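Local coordinates for protein dextranase (Pseudarthrobacter oxydans, PDB 6NZS) that hydrolyses internal alpha-1,6-glucosidic linkages of dextran as an endo-dextranase of glycoside hydrolase family 49, at residues H521-T526 / G573-N578; V533-E538 / W579-A584. All coordinates share one frame; numbering follows the deposited sequence.

Contact 1. Residues H521-T526 / G573-N578; sequences HLKRYT and GFDGEN
Leu-522 O takes two hydrogen bonds from the loop 573-578. Asp-575 N lies 3.3 Å from Leu-522 O, nearly straight and tilted a little from the carbonyl plane. Asn-578 ND2 reaches Leu-522 O from the opposite face at 3.0 Å, well above that plane, while the oxygen lies in the plane of the Asn-578 amide. Asn-578 OD1 accepts a weak bond from Arg-524 NE, at the edge of the guanidinium.

Two salt bridges follow. Lys-523 NZ meets the syn lone pair of Asp-575 OD1 at 2.8 Å. The lysine chain runs straight past the carboxylate and bends only at chi4 (-71°), which turns NZ back onto OD1. Arg-524 NH2 to Glu-577 OE2 is longer, 3.5 Å, with the two planes 48° apart. Glu-577 also pairs with Lys-532, and Arg-524 NH1 bonds to Val-533 O. Shortening Lys-523 to an alanine would remove NZ and is likely to leave Asp-575 OD1 without its charged mate.

The apolar part is a CH-pi contact: Leu-522 CB sits over one face of the Phe-574 ring, 3.8 Å from its centroid.

Water 1 accepts from Leu-522 N and lies 2.8 Å from both Gly-573 O and Asp-575 OD1. Water 2 accepts from Arg-524 N and Asn-578 ND2 and donates to Asp-575 OD2 and Glu-577 OE2. Strand 521-524 ends its parallel beta-solenoid sheet, so one loop N-H, loop side chains and waters serve its outer backbone edge.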
ATOM      1  N   HIS A 521     -16.377 -16.778   0.718  1.00 11.01           N
ATOM      2  CA  HIS A 521     -16.378 -18.030  -0.035  1.00 11.92           C
ATOM      3  C   HIS A 521     -15.182 -18.900   0.331  1.00 11.08           C
ATOM      4  O   HIS A 521     -14.109 -18.406   0.681  1.00 11.24           O
ATOM      5  CB  HIS A 521     -16.295 -17.765  -1.548  1.00 11.92           C
ATOM      6  CG  HIS A 521     -17.616 -17.473  -2.192  1.00 10.47           C
ATOM      7  ND1 HIS A 521     -17.723 -16.985  -3.476  1.00 12.03           N
ATOM      8  CD2 HIS A 521     -18.882 -17.591  -1.726  1.00 13.01           C
ATOM      9  CE1 HIS A 521     -19.000 -16.834  -3.782  1.00 13.68           C
ATOM     10  NE2 HIS A 521     -19.723 -17.192  -2.735  1.00 12.79           N
ATOM     11  N   LEU A 522     -15.379 -20.213   0.206  1.00 12.03           N
ATOM     12  CA  LEU A 522     -14.311 -21.202   0.360  1.00 11.21           C
ATOM     13  C   LEU A 522     -14.664 -22.350  -0.577  1.00 11.46           C
ATOM     14  O   LEU A 522     -15.627 -23.083  -0.316  1.00 12.68           O
ATOM     15  CB  LEU A 522     -14.240 -21.686   1.801  1.00 10.21           C
ATOM     16  CG  LEU A 522     -13.160 -22.728   2.118  1.00 11.51           C
ATOM     17  CD1 LEU A 522     -11.750 -22.157   1.922  1.00 15.58           C
ATOM     18  CD2 LEU A 522     -13.326 -23.212   3.537  1.00 13.26           C
ATOM     19  N   LYS A 523     -13.913 -22.492  -1.671  1.00 12.25           N
ATOM     20  CA  LYS A 523     -14.261 -23.424  -2.736  1.00 12.60           C
ATOM     21  C   LYS A 523     -13.015 -24.168  -3.183  1.00 14.02           C
ATOM     22  O   LYS A 523     -11.928 -23.587  -3.245  1.00 15.39           O
ATOM     23  CB  LYS A 523     -14.837 -22.678  -3.946  1.00 12.99           C
ATOM     24  CG  LYS A 523     -16.128 -21.905  -3.648  1.00 14.34           C
ATOM     25  CD  LYS A 523     -16.732 -21.318  -4.916  1.00 15.17           C
ATOM     26  CE  LYS A 523     -18.040 -20.602  -4.621  1.00 16.22           C
ATOM     27  NZ  LYS A 523     -19.126 -21.574  -4.282  1.00 20.08           N
ATOM     28  N   ARG A 524     -13.183 -25.451  -3.510  1.00 14.77           N
ATOM     29  CA  ARG A 524     -12.093 -26.295  -3.988  1.00 15.76           C
ATOM     30  C   ARG A 524     -12.215 -26.444  -5.499  1.00 14.99           C
ATOM     31  O   ARG A 524     -13.202 -26.997  -5.996  1.00 17.07           O
ATOM     32  CB  ARG A 524     -12.147 -27.669  -3.315  1.00 17.48           C
ATOM     33  CG  ARG A 524     -12.054 -27.608  -1.802  1.00 18.90           C
ATOM     34  CD  ARG A 524     -11.882 -28.978  -1.167  1.00 25.54           C
ATOM     35  NE  ARG A 524     -13.065 -29.825  -1.295  1.00 28.86           N
ATOM     36  CZ  ARG A 524     -13.050 -31.076  -1.747  1.00 30.65           C
ATOM     37  NH1 ARG A 524     -11.916 -31.639  -2.134  1.00 27.96           N
ATOM     38  NH2 ARG A 524     -14.178 -31.768  -1.818  1.00 33.55           N
ATOM     39  N   TYR A 525     -11.218 -25.948  -6.226  1.00 15.17           N
ATOM     40  CA  TYR A 525     -11.190 -26.100  -7.673  1.00 16.17           C
ATOM     41  C   TYR A 525     -10.497 -27.416  -8.041  1.00 17.68           C
ATOM     42  O   TYR A 525      -9.947 -28.115  -7.184  1.00 16.58           O
ATOM     43  CB  TYR A 525     -10.533 -24.879  -8.327  1.00 16.59           C
ATOM     44  CG  TYR A 525     -11.446 -23.659  -8.419  1.00 15.74           C
ATOM     45  CD1 TYR A 525     -12.657 -23.619  -7.735  1.00 16.74           C
ATOM     46  CD2 TYR A 525     -11.103 -22.567  -9.204  1.00 15.69           C
ATOM     47  CE1 TYR A 525     -13.495 -22.513  -7.822  1.00 16.23           C
ATOM     48  CE2 TYR A 525     -11.940 -21.457  -9.302  1.00 16.92           C
ATOM     49  CZ  TYR A 525     -13.128 -21.445  -8.612  1.00 14.72           C
ATOM     50  OH  TYR A 525     -13.966 -20.351  -8.700  1.00 17.12           O
ATOM     51  N   THR A 526     -10.551 -27.767  -9.327  1.00 17.13           N
ATOM     52  CA  THR A 526      -9.973 -29.013  -9.829  1.00 18.73           C
ATOM     53  C   THR A 526      -8.909 -28.725 -10.877  1.00 16.99           C
ATOM     54  O   THR A 526      -8.760 -27.604 -11.360  1.00 17.42           O
ATOM     55  CB  THR A 526     -11.037 -29.925 -10.468  1.00 18.47           C
ATOM     56  OG1 THR A 526     -11.377 -29.424 -11.769  1.00 21.67           O
ATOM     57  CG2 THR A 526     -12.288 -29.995  -9.616  1.00 20.64           C
ATOM     58  N   GLY A 573     -20.454 -17.840   3.442  1.00 11.56           N
ATOM     59  CA  GLY A 573     -21.113 -18.682   2.456  1.00 10.39           C
ATOM     60  C   GLY A 573     -20.183 -19.747   1.900  1.00 11.28           C
ATOM     61  O   GLY A 573     -20.183 -20.033   0.701  1.00 12.60           O
ATOM     62  N   PHE A 574     -19.374 -20.323   2.785  1.00 11.79           N
ATOM     63  CA  PHE A 574     -18.457 -21.389   2.401  1.00 11.66           C
ATOM     64  C   PHE A 574     -19.245 -22.596   1.891  1.00 14.21           C
ATOM     65  O   PHE A 574     -20.372 -22.854   2.324  1.00 15.02           O
ATOM     66  CB  PHE A 574     -17.635 -21.801   3.625  1.00 12.04           C
ATOM     67  CG  PHE A 574     -16.682 -20.727   4.143  1.00 11.67           C
ATOM     68  CD1 PHE A 574     -16.434 -19.558   3.426  1.00 12.11           C
ATOM     69  CD2 PHE A 574     -16.021 -20.918   5.347  1.00 10.62           C
ATOM     70  CE1 PHE A 574     -15.544 -18.600   3.916  1.00 11.16           C
ATOM     71  CE2 PHE A 574     -15.146 -19.971   5.847  1.00 11.48           C
ATOM     72  CZ  PHE A 574     -14.903 -18.805   5.125  1.00 11.25           C
ATOM     73  N   ASP A 575     -18.651 -23.341   0.958  1.00 14.13           N
ATOM     74  CA  ASP A 575     -19.340 -24.502   0.396  1.00 14.90           C
ATOM     75  C   ASP A 575     -19.653 -25.518   1.491  1.00 16.41           C
ATOM     76  O   ASP A 575     -18.834 -25.777   2.376  1.00 14.01           O
ATOM     77  CB  ASP A 575     -18.469 -25.191  -0.660  1.00 14.17           C
ATOM     78  CG  ASP A 575     -18.360 -24.411  -1.957  1.00 17.53           C
ATOM     79  OD1 ASP A 575     -18.891 -23.284  -2.065  1.00 14.63           O
ATOM     80  OD2 ASP A 575     -17.703 -24.930  -2.885  1.00 17.72           O
ATOM     81  N   GLY A 576     -20.855 -26.101   1.424  1.00 16.92           N
ATOM     82  CA  GLY A 576     -21.250 -27.073   2.430  1.00 18.07           C
ATOM     83  C   GLY A 576     -20.314 -28.265   2.517  1.00 15.39           C
ATOM     84  O   GLY A 576     -20.088 -28.795   3.607  1.00 17.10           O
ATOM     85  N   GLU A 577     -19.741 -28.682   1.386  1.00 17.16           N
ATOM     86  CA  GLU A 577     -18.817 -29.813   1.401  1.00 17.47           C
ATOM     87  C   GLU A 577     -17.565 -29.524   2.216  1.00 19.74           C
ATOM     88  O   GLU A 577     -16.844 -30.458   2.580  1.00 20.99           O
ATOM     89  CB  GLU A 577     -18.447 -30.245  -0.022  1.00 20.08           C
ATOM     90  CG  GLU A 577     -17.490 -29.316  -0.759  1.00 20.45           C
ATOM     91  CD  GLU A 577     -17.079 -29.859  -2.119  1.00 25.22           C
ATOM     92  OE1 GLU A 577     -17.568 -30.945  -2.505  1.00 29.18           O
ATOM     93  OE2 GLU A 577     -16.274 -29.208  -2.815  1.00 23.18           O
ATOM     94  N   ASN A 578     -17.290 -28.258   2.520  1.00 17.51           N
ATOM     95  CA  ASN A 578     -16.105 -27.873   3.271  1.00 17.57           C
ATOM     96  C   ASN A 578     -16.398 -27.593   4.736  1.00 15.58           C
ATOM     97  O   ASN A 578     -15.537 -27.043   5.432  1.00 14.87           O
ATOM     98  CB  ASN A 578     -15.439 -26.664   2.611  1.00 15.44           C
ATOM     99  CG  ASN A 578     -15.012 -26.951   1.194  1.00 17.22           C
ATOM    100  OD1 ASN A 578     -14.588 -28.067   0.881  1.00 17.47           O
ATOM    101  ND2 ASN A 578     -15.129 -25.961   0.319  1.00 15.92           N
TER
HETATM  102  O   HOH W   1     -18.054 -20.867  -0.946  1.00 12.77           O
HETATM  103  O   HOH W   2     -15.596 -26.603  -2.616  1.00 15.45           O

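Contact 2. Residues V533-E538 / W579-A584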
ATOM      1  N   VAL A 533      -8.534 -30.119  -5.514  1.00 17.68           N
ATOM      2  CA  VAL A 533      -7.642 -29.831  -4.399  1.00 17.22           C
ATOM      3  C   VAL A 533      -8.375 -30.121  -3.092  1.00 18.10           C
ATOM      4  O   VAL A 533      -9.609 -30.183  -3.032  1.00 17.66           O
ATOM      5  CB  VAL A 533      -7.109 -28.389  -4.408  1.00 16.70           C
ATOM      6  CG1 VAL A 533      -6.433 -28.081  -5.728  1.00 16.13           C
ATOM      7  CG2 VAL A 533      -8.238 -27.392  -4.123  1.00 15.97           C
ATOM      8  N   THR A 534      -7.598 -30.301  -2.032  1.00 16.44           N
ATOM      9  CA  THR A 534      -8.138 -30.566  -0.711  1.00 17.66           C
ATOM     10  C   THR A 534      -7.893 -29.369   0.198  1.00 20.17           C
ATOM     11  O   THR A 534      -6.880 -28.670   0.079  1.00 20.75           O
ATOM     12  CB  THR A 534      -7.494 -31.813  -0.102  1.00 23.57           C
ATOM     13  OG1 THR A 534      -6.100 -31.573   0.109  1.00 27.01           O
ATOM     14  CG2 THR A 534      -7.653 -32.999  -1.042  1.00 22.23           C
ATOM     15  N   ILE A 535      -8.845 -29.118   1.088  1.00 16.75           N
ATOM     16  CA  ILE A 535      -8.650 -28.211   2.210  1.00 15.69           C
ATOM     17  C   ILE A 535      -8.532 -29.061   3.462  1.00 16.85           C
ATOM     18  O   ILE A 535      -9.337 -29.979   3.676  1.00 18.15           O
ATOM     19  CB  ILE A 535      -9.792 -27.190   2.333  1.00 15.88           C
ATOM     20  CG1 ILE A 535      -9.937 -26.423   1.026  1.00 19.57           C
ATOM     21  CG2 ILE A 535      -9.515 -26.242   3.489  1.00 17.14           C
ATOM     22  CD1 ILE A 535     -11.176 -25.594   0.966  1.00 19.93           C
ATOM     23  N   GLY A 536      -7.509 -28.785   4.261  1.00 16.61           N
ATOM     24  CA  GLY A 536      -7.256 -29.596   5.434  1.00 15.38           C
ATOM     25  C   GLY A 536      -8.449 -29.657   6.368  1.00 15.68           C
ATOM     26  O   GLY A 536      -9.334 -28.794   6.363  1.00 16.37           O
ATOM     27  N   ASN A 537      -8.474 -30.711   7.177  1.00 15.02           N
ATOM     28  CA  ASN A 537      -9.519 -30.866   8.178  1.00 13.82           C
ATOM     29  C   ASN A 537      -9.276 -29.897   9.328  1.00 11.97           C
ATOM     30  O   ASN A 537      -8.193 -29.884   9.920  1.00 13.09           O
ATOM     31  CB  ASN A 537      -9.514 -32.298   8.712  1.00 15.00           C
ATOM     32  CG  ASN A 537     -10.483 -32.483   9.851  1.00 13.96           C
ATOM     33  OD1 ASN A 537     -10.149 -32.237  11.011  1.00 14.86           O
ATOM     34  ND2 ASN A 537     -11.711 -32.883   9.527  1.00 17.88           N
ATOM     35  N   GLU A 538     -10.287 -29.084   9.645  1.00 13.99           N
ATOM     36  CA  GLU A 538     -10.230 -28.198  10.799  1.00 15.45           C
ATOM     37  C   GLU A 538     -10.933 -28.771  12.020  1.00 13.00           C
ATOM     38  O   GLU A 538     -10.459 -28.580  13.140  1.00 13.82           O
ATOM     39  CB  GLU A 538     -10.846 -26.833  10.459  1.00 14.18           C
ATOM     40  CG  GLU A 538     -10.751 -25.805  11.582  1.00 14.37           C
ATOM     41  CD  GLU A 538      -9.328 -25.340  11.858  1.00 14.41           C
ATOM     42  OE1 GLU A 538      -8.463 -25.483  10.959  1.00 13.91           O
ATOM     43  OE2 GLU A 538      -9.086 -24.824  12.964  1.00 15.08           O
ATOM     44  N   TRP A 579     -17.584 -27.981   5.221  1.00 14.14           N
ATOM     45  CA  TRP A 579     -17.980 -27.716   6.602  1.00 15.48           C
ATOM     46  C   TRP A 579     -16.894 -28.094   7.599  1.00 15.83           C
ATOM     47  O   TRP A 579     -16.578 -27.323   8.510  1.00 14.89           O
ATOM     48  CB  TRP A 579     -19.275 -28.468   6.919  1.00 16.99           C
ATOM     49  CG  TRP A 579     -19.743 -28.284   8.330  1.00 17.24           C
ATOM     50  CD1 TRP A 579     -19.625 -29.176   9.362  1.00 18.73           C
ATOM     51  CD2 TRP A 579     -20.402 -27.135   8.870  1.00 17.20           C
ATOM     52  NE1 TRP A 579     -20.170 -28.648  10.508  1.00 22.39           N
ATOM     53  CE2 TRP A 579     -20.659 -27.398  10.231  1.00 18.16           C
ATOM     54  CE3 TRP A 579     -20.805 -25.910   8.332  1.00 17.65           C
ATOM     55  CZ2 TRP A 579     -21.300 -26.480  11.059  1.00 21.44           C
ATOM     56  CZ3 TRP A 579     -21.437 -25.002   9.152  1.00 18.91           C
ATOM     57  CH2 TRP A 579     -21.677 -25.287  10.502  1.00 18.73           C
ATOM     58  N   ASN A 580     -16.301 -29.277   7.443  1.00 16.32           N
ATOM     59  CA  ASN A 580     -15.324 -29.709   8.434  1.00 15.49           C
ATOM     60  C   ASN A 580     -13.928 -29.148   8.190  1.00 15.91           C
ATOM     61  O   ASN A 580     -13.009 -29.452   8.960  1.00 14.95           O
ATOM     62  CB  ASN A 580     -15.311 -31.233   8.538  1.00 17.43           C
ATOM     63  CG  ASN A 580     -16.522 -31.754   9.267  1.00 22.24           C
ATOM     64  OD1 ASN A 580     -16.918 -31.200  10.293  1.00 22.45           O
ATOM     65  ND2 ASN A 580     -17.131 -32.805   8.737  1.00 28.56           N
ATOM     66  N   SER A 581     -13.763 -28.318   7.165  1.00 13.37           N
ATOM     67  CA  SER A 581     -12.489 -27.696   6.842  1.00 14.27           C
ATOM     68  C   SER A 581     -12.383 -26.264   7.349  1.00 13.03           C
ATOM     69  O   SER A 581     -11.420 -25.575   7.007  1.00 13.58           O
ATOM     70  CB  SER A 581     -12.244 -27.738   5.336  1.00 14.34           C
ATOM     71  OG  SER A 581     -11.947 -29.065   4.918  1.00 16.03           O
ATOM     72  N   TRP A 582     -13.349 -25.794   8.140  1.00 12.76           N
ATOM     73  CA  TRP A 582     -13.236 -24.454   8.707  1.00 12.51           C
ATOM     74  C   TRP A 582     -13.872 -24.410  10.084  1.00 13.32           C
ATOM     75  O   TRP A 582     -14.672 -25.273  10.454  1.00 15.06           O
ATOM     76  CB  TRP A 582     -13.831 -23.360   7.801  1.00 12.74           C
ATOM     77  CG  TRP A 582     -15.327 -23.410   7.636  1.00 12.51           C
ATOM     78  CD1 TRP A 582     -16.017 -24.187   6.761  1.00 12.95           C
ATOM     79  CD2 TRP A 582     -16.310 -22.616   8.332  1.00 12.97           C
ATOM     80  NE1 TRP A 582     -17.370 -23.950   6.872  1.00 13.23           N
ATOM     81  CE2 TRP A 582     -17.574 -22.990   7.831  1.00 13.50           C
ATOM     82  CE3 TRP A 582     -16.243 -21.636   9.330  1.00 13.41           C
ATOM     83  CZ2 TRP A 582     -18.759 -22.422   8.293  1.00 13.64           C
ATOM     84  CZ3 TRP A 582     -17.427 -21.070   9.790  1.00 13.22           C
ATOM     85  CH2 TRP A 582     -18.663 -21.469   9.272  1.00 14.84           C
ATOM     86  N   ASN A 583     -13.530 -23.365  10.829  1.00 12.67           N
ATOM     87  CA  ASN A 583     -14.151 -23.098  12.113  1.00 12.55           C
ATOM     88  C   ASN A 583     -14.137 -21.594  12.338  1.00 14.10           C
ATOM     89  O   ASN A 583     -13.268 -20.884  11.829  1.00 13.96           O
ATOM     90  CB  ASN A 583     -13.418 -23.826  13.249  1.00 13.20           C
ATOM     91  CG  ASN A 583     -14.242 -23.905  14.524  1.00 15.36           C
ATOM     92  OD1 ASN A 583     -15.437 -23.602  14.535  1.00 15.54           O
ATOM     93  ND2 ASN A 583     -13.600 -24.305  15.610  1.00 15.89           N
ATOM     94  N   ALA A 584     -15.125 -21.115  13.090  1.00 14.24           N
ATOM     95  CA  ALA A 584     -15.162 -19.740  13.574  1.00 12.42           C
ATOM     96  C   ALA A 584     -15.508 -19.818  15.050  1.00 13.09           C
ATOM     97  O   ALA A 584     -16.552 -20.373  15.407  1.00 13.89           O
ATOM     98  CB  ALA A 584     -16.210 -18.905  12.824  1.00 13.15           C
TER
HETATM   99  O   HOH W   3     -10.800 -25.136  15.045  1.00 18.76           O
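The Ser-581 hydroxyl sits between two successive carbonyls of the loop 533-538. OG lies 3.0 Å from Ile-535 O and also 3.0 Å from Gly-536 O, and its one proton could serve either. Ser-581 CB packs on the CG2 branch of Ile-535 at 3.6 Å, and Ser-581 CA makes a CA-H...O contact with Gly-536 O.

Glu-538 lies across Asn-583 at about a right angle. Its CB rests against the backbone at Ser-581 C, and Glu-538 CG meets Asn-583 CB at 3.7 Å. Beyond CG the chain bends at chi2 (68°), which brings OE2 to water 3. That water donates to Glu-538 OE2 and accepts from Asn-583 ND2, joining carboxylate and amide planes 44° apart. Glu-538 OE1 is bonded to Gly-544 N.

The Asn-537 and Asn-580 side chains run alongside each other, with Asn-537 ND2 4.1 Å from Asn-580 CB and the amide planes 37° apart. Asn-537 ND2 is bonded to Ile-539 O. Close by, Glu-538 N bonds to Asn-580 O at 2.8 Å, in the carbonyl plane.

Backbone carbonyls and one amide thus do much of the polar work. They fix the loop to the 3-10 turn that leads into strand 582-585, while the buried Glu-538 carboxylate is satisfied by a water and a backbone N-H.

Overall arrangement
Contacts 1 and 2 are neighbours, their centres about 9 Å apart, and they share one continuous piece of chain, 573-584. The 3-10 turn spans the join between 573-578 and 579-584. Segment 533-538 follows 521-526 after six residues and folds back beside it: Arg-524 NH1 is 2.9 Å from Val-533 O, and Tyr-525 O is 3.0 Å from Val-533 N. Packing also links them, with Phe-574 edge-to-face on Trp-582 and Arg-524 CG 3.5 Å from Ile-535 CD1. Together they close the C-terminal end of the beta-solenoid. From the centre of the chain, the centre of contact 1 lies about 29 Å away and that of contact 2 about 31 Å. Both are structural packing at the solenoid end.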